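Local coordinates for protein Non-reducing end alpha-L-arabinofuranosidase BoGH43B (Bacteroides ovatus, PDB 5JOZ) that cleaves terminal non-reducing alpha-L-arabinofuranosyl residues from xyloglucan side branches, as a periplasmic family 43 glycoside hydrolase of the xyloglucan degradation pathway, at residues 11-16 with 475-480; 262-267 with 468-473; 321-326 with 361-366. All coordinates share one frame; numbering follows the deposited sequence.

Contact 1 (11-16 with 475-480)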
# COMPACT_ATOMS: atom_id res chain seq x y z
N THR A 11 8.00 4.08 2.74
CA THR A 11 7.24 4.20 3.99
C THR A 11 5.77 4.36 3.71
O THR A 11 5.37 4.54 2.57
CB THR A 11 7.73 5.42 4.80
OG1 THR A 11 7.67 6.59 3.99
CG2 THR A 11 9.16 5.22 5.23
N GLY A 12 4.95 4.31 4.76
CA GLY A 12 3.49 4.33 4.62
C GLY A 12 3.03 2.99 4.06
O GLY A 12 3.86 2.10 3.81
N MET A 13 1.73 2.83 3.88
CA MET A 13 1.17 1.54 3.53
C MET A 13 1.66 1.11 2.16
O MET A 13 1.24 1.67 1.15
CB MET A 13 -0.35 1.54 3.59
CG MET A 13 -0.95 0.13 3.52
SD MET A 13 -2.51 0.03 2.65
CE MET A 13 -2.09 0.69 1.04
N ASN A 14 2.57 0.14 2.17
CA ASN A 14 3.26 -0.36 0.98
C ASN A 14 3.66 -1.84 1.19
O ASN A 14 4.84 -2.20 1.17
CB ASN A 14 4.49 0.52 0.68
CG ASN A 14 4.16 1.69 -0.24
OD1 ASN A 14 3.72 1.49 -1.36
ND2 ASN A 14 4.38 2.91 0.24
N PRO A 15 2.67 -2.71 1.37
CA PRO A 15 2.97 -4.10 1.67
C PRO A 15 3.24 -4.98 0.45
O PRO A 15 2.96 -4.59 -0.69
CB PRO A 15 1.68 -4.58 2.38
CG PRO A 15 0.65 -3.50 2.18
CD PRO A 15 1.22 -2.51 1.22
N ASP A 16 3.78 -6.17 0.72
CA ASP A 16 3.91 -7.25 -0.27
C ASP A 16 4.76 -6.83 -1.47
O ASP A 16 4.32 -6.99 -2.62
CB ASP A 16 2.52 -7.73 -0.72
CG ASP A 16 1.66 -8.23 0.42
OD1 ASP A 16 2.14 -9.07 1.20
OD2 ASP A 16 0.48 -7.82 0.51
N GLY A 475 -7.24 -6.26 9.78
CA GLY A 475 -7.08 -6.01 8.35
C GLY A 475 -5.63 -5.84 7.93
O GLY A 475 -4.72 -6.11 8.70
N PHE A 476 -5.43 -5.37 6.69
CA PHE A 476 -4.14 -5.40 6.01
C PHE A 476 -3.65 -4.04 5.51
O PHE A 476 -2.72 -3.97 4.69
CB PHE A 476 -4.24 -6.37 4.81
CG PHE A 476 -4.35 -7.81 5.20
CD1 PHE A 476 -3.27 -8.46 5.79
CD2 PHE A 476 -5.53 -8.52 4.98
CE1 PHE A 476 -3.36 -9.81 6.15
CE2 PHE A 476 -5.62 -9.86 5.35
CZ PHE A 476 -4.54 -10.50 5.93
N THR A 477 -4.27 -2.97 6.02
CA THR A 477 -3.96 -1.62 5.58
C THR A 477 -3.38 -0.78 6.71
O THR A 477 -3.21 -1.26 7.84
CB THR A 477 -5.22 -0.94 5.03
OG1 THR A 477 -6.25 -0.95 6.03
CG2 THR A 477 -5.70 -1.65 3.78
N GLY A 478 -3.03 0.45 6.36
CA GLY A 478 -2.55 1.47 7.30
C GLY A 478 -3.20 2.81 6.98
O GLY A 478 -3.94 2.96 6.00
N VAL A 479 -2.92 3.80 7.81
CA VAL A 479 -3.65 5.07 7.78
C VAL A 479 -3.49 5.86 6.47
O VAL A 479 -2.38 6.00 5.94
CB VAL A 479 -3.24 5.96 8.98
CG1 VAL A 479 -3.78 7.38 8.84
CG2 VAL A 479 -3.73 5.34 10.29
N PHE A 480 -4.60 6.38 5.96
CA PHE A 480 -4.56 7.41 4.92
C PHE A 480 -5.11 8.69 5.51
O PHE A 480 -6.06 8.65 6.29
CB PHE A 480 -5.42 7.01 3.73
CG PHE A 480 -4.76 6.07 2.78
CD1 PHE A 480 -4.46 4.79 3.17
CD2 PHE A 480 -4.46 6.46 1.49
CE1 PHE A 480 -3.85 3.89 2.29
CE2 PHE A 480 -3.86 5.58 0.60
CZ PHE A 480 -3.55 4.29 1.01
O HOH W 1 -0.08 4.47 5.57

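Contact 2 (262-267 with 468-473)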
# COMPACT_ATOMS: atom_id res chain seq x y z
N LYS A 262 4.54 -2.08 20.60
CA LYS A 262 3.16 -2.59 20.85
C LYS A 262 2.22 -2.59 19.63
O LYS A 262 1.57 -3.60 19.36
CB LYS A 262 2.43 -1.79 21.93
CG LYS A 262 3.22 -1.41 23.16
CD LYS A 262 3.69 -2.60 23.97
CE LYS A 262 4.09 -2.16 25.37
NZ LYS A 262 4.99 -3.13 26.04
N TYR A 263 2.12 -1.44 18.95
CA TYR A 263 1.14 -1.23 17.88
C TYR A 263 1.71 -0.50 16.65
O TYR A 263 2.70 0.22 16.73
CB TYR A 263 -0.09 -0.48 18.45
CG TYR A 263 0.20 0.88 19.04
CD1 TYR A 263 0.19 2.02 18.25
CD2 TYR A 263 0.46 1.03 20.40
CE1 TYR A 263 0.45 3.28 18.78
CE2 TYR A 263 0.73 2.28 20.96
CZ TYR A 263 0.72 3.40 20.14
OH TYR A 263 0.98 4.65 20.68
N GLN A 264 1.08 -0.74 15.49
CA GLN A 264 1.48 -0.09 14.24
C GLN A 264 0.27 0.45 13.50
O GLN A 264 -0.75 -0.23 13.36
CB GLN A 264 2.34 -1.04 13.36
CG GLN A 264 1.61 -2.19 12.66
CD GLN A 264 1.03 -1.81 11.30
OE1 GLN A 264 1.16 -0.68 10.86
NE2 GLN A 264 0.40 -2.77 10.63
N HIS A 265 0.38 1.69 13.04
CA HIS A 265 -0.72 2.36 12.32
C HIS A 265 -0.37 2.83 10.91
O HIS A 265 -1.28 3.04 10.12
CB HIS A 265 -1.30 3.52 13.15
CG HIS A 265 -0.34 4.64 13.42
ND1 HIS A 265 0.69 4.53 14.33
CD2 HIS A 265 -0.29 5.90 12.94
CE1 HIS A 265 1.35 5.68 14.37
NE2 HIS A 265 0.77 6.53 13.54
N LEU A 266 0.92 2.99 10.59
CA LEU A 266 1.31 3.38 9.24
C LEU A 266 1.13 2.26 8.21
O LEU A 266 1.11 2.54 7.01
CB LEU A 266 2.77 3.85 9.20
CG LEU A 266 3.22 4.96 10.15
CD1 LEU A 266 4.62 5.42 9.77
CD2 LEU A 266 2.26 6.14 10.17
N GLY A 267 1.01 1.01 8.67
CA GLY A 267 0.83 -0.13 7.77
C GLY A 267 2.12 -0.90 7.59
O GLY A 267 3.15 -0.58 8.21
N VAL A 468 -6.30 3.58 16.03
CA VAL A 468 -6.40 3.29 14.60
C VAL A 468 -5.36 2.27 14.14
O VAL A 468 -5.15 2.11 12.94
CB VAL A 468 -6.38 4.59 13.75
CG1 VAL A 468 -7.68 5.36 13.95
CG2 VAL A 468 -5.17 5.47 14.04
N SER A 469 -4.76 1.55 15.08
CA SER A 469 -3.64 0.68 14.77
C SER A 469 -4.13 -0.65 14.23
O SER A 469 -5.28 -1.05 14.48
CB SER A 469 -2.78 0.47 16.02
OG SER A 469 -3.41 -0.42 16.93
N ASN A 470 -3.27 -1.34 13.49
CA ASN A 470 -3.57 -2.69 13.00
C ASN A 470 -3.99 -3.65 14.12
O ASN A 470 -4.92 -4.44 13.95
CB ASN A 470 -2.36 -3.29 12.29
CG ASN A 470 -2.64 -4.68 11.75
OD1 ASN A 470 -2.13 -5.68 12.26
ND2 ASN A 470 -3.49 -4.75 10.73
N GLU A 471 -3.32 -3.55 15.27
CA GLU A 471 -3.54 -4.46 16.38
C GLU A 471 -4.92 -4.30 17.02
O GLU A 471 -5.44 -5.25 17.61
CB GLU A 471 -2.42 -4.34 17.43
CG GLU A 471 -1.09 -4.97 17.00
CD GLU A 471 -0.28 -4.13 16.02
OE1 GLU A 471 -0.79 -3.11 15.49
OE2 GLU A 471 0.90 -4.49 15.78
N VAL A 472 -5.51 -3.11 16.89
CA VAL A 472 -6.88 -2.84 17.35
C VAL A 472 -7.93 -3.05 16.26
O VAL A 472 -8.99 -3.61 16.52
CB VAL A 472 -6.98 -1.41 17.93
CG1 VAL A 472 -8.43 -1.03 18.26
CG2 VAL A 472 -6.09 -1.28 19.16
N VAL A 473 -7.65 -2.60 15.03
CA VAL A 473 -8.68 -2.59 13.97
C VAL A 473 -8.68 -3.84 13.07
O VAL A 473 -9.70 -4.15 12.45
CB VAL A 473 -8.61 -1.31 13.09
CG1 VAL A 473 -8.68 -0.07 13.97
CG2 VAL A 473 -7.37 -1.28 12.19
O HOH W 2 0.65 -5.27 12.54

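Contact 3 (321-326 with 361-366)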
# COMPACT_ATOMS: atom_id res chain seq x y z
N LEU A 321 -0.04 11.56 -8.52
CA LEU A 321 -0.09 10.10 -8.47
C LEU A 321 -0.29 9.53 -7.07
O LEU A 321 -0.86 8.46 -6.94
CB LEU A 321 1.18 9.51 -9.12
CG LEU A 321 1.33 9.70 -10.64
CD1 LEU A 321 2.71 9.27 -11.11
CD2 LEU A 321 0.25 8.94 -11.40
N ASP A 322 0.16 10.26 -6.04
CA ASP A 322 0.00 9.87 -4.63
C ASP A 322 -1.47 9.89 -4.18
O ASP A 322 -1.84 9.19 -3.22
CB ASP A 322 0.82 10.80 -3.69
CG ASP A 322 2.34 10.70 -3.88
OD1 ASP A 322 2.93 9.64 -3.61
OD2 ASP A 322 2.97 11.71 -4.27
N TRP A 323 -2.31 10.70 -4.84
CA TRP A 323 -3.73 10.81 -4.46
C TRP A 323 -4.48 9.52 -4.75
O TRP A 323 -4.26 8.87 -5.78
CB TRP A 323 -4.41 12.01 -5.12
CG TRP A 323 -3.88 13.30 -4.56
CD1 TRP A 323 -3.15 14.25 -5.22
CD2 TRP A 323 -3.98 13.74 -3.21
NE1 TRP A 323 -2.81 15.26 -4.36
CE2 TRP A 323 -3.31 14.97 -3.11
CE3 TRP A 323 -4.59 13.20 -2.06
CZ2 TRP A 323 -3.23 15.68 -1.92
CZ3 TRP A 323 -4.51 13.91 -0.88
CH2 TRP A 323 -3.83 15.14 -0.81
N THR A 324 -5.35 9.16 -3.81
CA THR A 324 -5.92 7.82 -3.74
C THR A 324 -7.40 7.86 -3.35
O THR A 324 -7.80 8.63 -2.47
CB THR A 324 -5.13 6.97 -2.71
OG1 THR A 324 -3.73 7.15 -2.91
CG2 THR A 324 -5.45 5.52 -2.87
N PHE A 325 -8.18 6.98 -3.98
CA PHE A 325 -9.63 6.87 -3.79
C PHE A 325 -10.00 5.57 -3.10
O PHE A 325 -9.20 4.63 -3.08
CB PHE A 325 -10.33 6.92 -5.15
CG PHE A 325 -10.02 8.14 -5.93
CD1 PHE A 325 -8.86 8.20 -6.71
CD2 PHE A 325 -10.86 9.24 -5.90
CE1 PHE A 325 -8.54 9.35 -7.44
CE2 PHE A 325 -10.56 10.38 -6.63
CZ PHE A 325 -9.39 10.44 -7.39
N ILE A 326 -11.21 5.51 -2.55
CA ILE A 326 -11.78 4.29 -1.99
C ILE A 326 -12.68 3.60 -3.04
O ILE A 326 -13.68 4.17 -3.48
CB ILE A 326 -12.60 4.59 -0.72
CG1 ILE A 326 -11.71 5.26 0.34
CG2 ILE A 326 -13.21 3.30 -0.20
CD1 ILE A 326 -12.43 5.74 1.59
N ILE A 361 -10.48 11.61 -1.13
CA ILE A 361 -9.22 11.59 -1.86
C ILE A 361 -8.11 11.78 -0.84
O ILE A 361 -8.03 12.81 -0.16
CB ILE A 361 -9.15 12.69 -2.95
CG1 ILE A 361 -10.39 12.60 -3.86
CG2 ILE A 361 -7.85 12.56 -3.77
CD1 ILE A 361 -10.37 13.49 -5.10
N GLY A 362 -7.26 10.77 -0.71
CA GLY A 362 -6.25 10.79 0.34
C GLY A 362 -4.93 10.21 -0.06
O GLY A 362 -4.73 9.76 -1.19
N ARG A 363 -4.01 10.22 0.90
CA ARG A 363 -2.72 9.63 0.70
C ARG A 363 -2.20 8.96 1.95
O ARG A 363 -2.58 9.32 3.07
CB ARG A 363 -1.75 10.67 0.16
CG ARG A 363 -1.21 11.66 1.16
CD ARG A 363 0.06 12.30 0.64
NE ARG A 363 -0.21 13.46 -0.20
CZ ARG A 363 0.72 14.17 -0.82
NH1 ARG A 363 2.01 13.84 -0.72
NH2 ARG A 363 0.37 15.21 -1.55
N ARG A 364 -1.31 8.00 1.72
CA ARG A 364 -0.68 7.22 2.77
C ARG A 364 0.04 8.11 3.79
O ARG A 364 0.78 9.01 3.40
CB ARG A 364 0.34 6.27 2.16
CG ARG A 364 -0.22 5.16 1.29
CD ARG A 364 0.81 4.68 0.29
NE ARG A 364 0.32 3.60 -0.58
CZ ARG A 364 -0.54 3.74 -1.59
NH1 ARG A 364 -1.06 4.92 -1.92
NH2 ARG A 364 -0.89 2.65 -2.30
N GLN A 365 -0.19 7.87 5.08
CA GLN A 365 0.64 8.49 6.10
C GLN A 365 2.04 7.84 6.08
O GLN A 365 2.25 6.75 6.60
CB GLN A 365 0.02 8.39 7.49
CG GLN A 365 0.71 9.32 8.48
CD GLN A 365 0.23 9.12 9.90
OE1 GLN A 365 -0.90 8.70 10.12
NE2 GLN A 365 1.08 9.44 10.87
N ALA A 366 2.97 8.55 5.46
CA ALA A 366 4.31 8.06 5.19
C ALA A 366 5.33 8.38 6.29
O ALA A 366 6.52 8.08 6.13
CB ALA A 366 4.79 8.64 3.86
O HOH W 3 -0.36 7.56 -1.48

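Contact 1 (11-16 with 475-480)
Met13 and segment 475-480 meet beside the active site of the family 43 catalytic domain, at the seam with the C-terminal concanavalin A-like domain. The Met13 side chain carries the contact. Its CG stands anti to the backbone N (chi1 -168°), and the chain then bends at chi2 and chi3 to run along the loop. CG lies 3.5 Å from Gly478 N. SD sits alongside Thr477, 3.7 Å from its CB, the two side chains pointing the same way. The methyl CE ends at the edge of the Phe480 ring, near its plane, 3.9 Å from CE1. The sulfur is also at that edge, 5.5 Å from SD to the ring centroid, a Met-aromatic contact.

Segment 11-16 ends at Asp16, the inferred proton acceptor of this five-bladed beta-propeller. Phe476 of the partner loop comes within about 6 Å, side chain to side chain, of Glu176, the inferred proton donor. Pro15 CG touches Phe476 O at 4.2 Å. No direct hydrogen bond crosses between the segments. A water joins them, accepting from Met13 N at 3.0 Å and lying 2.8 Å from Val479 O, to which it probably donates. Thr477 OG1 is hydrogen-bonded to Ser71 OG.

Contact 2 (262-267 with 468-473)
Gln264 and Asn470 join the two backbones, whose touching parts run 136° apart, through a bond from Asn470 N to Gln264 O of 2.8 Å that lies nearly along the C=O axis. The chains come closest at His265 and Ser469, with 4.2 Å between their CA atoms.

The Glu471 side chain adds a second hydrogen bond. Its chain bends at chi2 (78°), which brings the carboxylate back over the 262-267 loop. OE1 accepts from Gln264 N at 3.0 Å, and the donor sits above the carboxylate plane. Gln264 is thus held through both its backbone N and its backbone O. Its own side chain also bends at chi2 and passes obliquely over Asn470, with NE2 3.3 Å from Asn470 CB. The two amide planes are only 24° apart. A water accepts from Gln264 NE2 and donates to Asn470 OD1, with a weak third bond to Glu471 OE2. At the other end of the amide, Gln264 OE1 accepts from Gly267 N at 2.8 Å, in the carbonyl plane.

Ser469 is the N-cap of the short helix 470-473. Its OG takes a weak capping bond from Val472 N and bonds to Arg466 O. The helix belongs to the C-terminal concanavalin A-like domain, and the 262-267 loop links two strands of one blade of the catalytic propeller. With an alanine here in place of Gln264, Gly267 N would probably lose its side-chain acceptor, the water would lose one of its partners, and a gap would open beside Asn470 CB.

Tyr263 CB packs on Ser469, 3.7 Å from its OG. His265 CB rests 4.0 Å from Ser469 CA. Asn470 ND2 reaches on to Gly475 O.

Contact 3 (321-326 with 361-366)
Arg363 bends at chi3 (86°), and this turns its guanidinium over the six-membered ring of Trp323. The two planes are nearly perpendicular, 88° apart. Arg363 CZ stands 4.8 Å from the ring centroid over the face, a cation-pi contact. Arg363 NH2 comes to 3.6 Å from Trp323 CZ2. Asp322 OD2 is 4.2 Å from Arg363 NH1 but well out of the guanidinium plane, with no salt bridge. Trp323 NE1 is bonded to Asp312.

Thr324 and Gly362 form a single antiparallel hydrogen-bonded pair. Gly362 N gives a bond of 2.8 Å to Thr324 O, while the return bond from Thr324 N is weak. Ile361 touches two aromatic side chains: CG2 packs on Trp323 CB, and CD1 lies 3.5 Å from Phe325 CE2. Thr324 OG1 donates to Asp322 O. That oxygen also accepts from a water, which in turn takes a bond of 2.8 Å from Arg364 NH1, while Arg364 NE is bonded to Met13 O.

This bridge adds 321-326 to strand 359-364 of the concanavalin A-like domain. Arg363 NE is buried without a hydrogen-bond partner, so the indole face and the nearby Asp322 charge probably offset part of the cost of burying that N-H.

The three contacts meet where the catalytic propeller faces the C-terminal domain. Contacts 1 and 2 cross between the domains, centres 10 Å apart, joined by a probable hydrogen bond from Val479 N to His265 O. Contact 3 belongs to the C-terminal part of the chain, though strand 325-326 also pairs with strand 35-36. It lies 11 Å from contact 1 and 18 Å from contact 2, centre to centre. Hydrogen bonds tie it to contact 1: Arg364 NE to Met13 O, and Thr11 OG1 with Ala366 O. Gln365 packs against Leu266 of contact 2. The side chains of Gln264 and Arg364 each lie about 11 Å from that of Asp16. The calcium ion is about 11 Å from the Trp323 side chain.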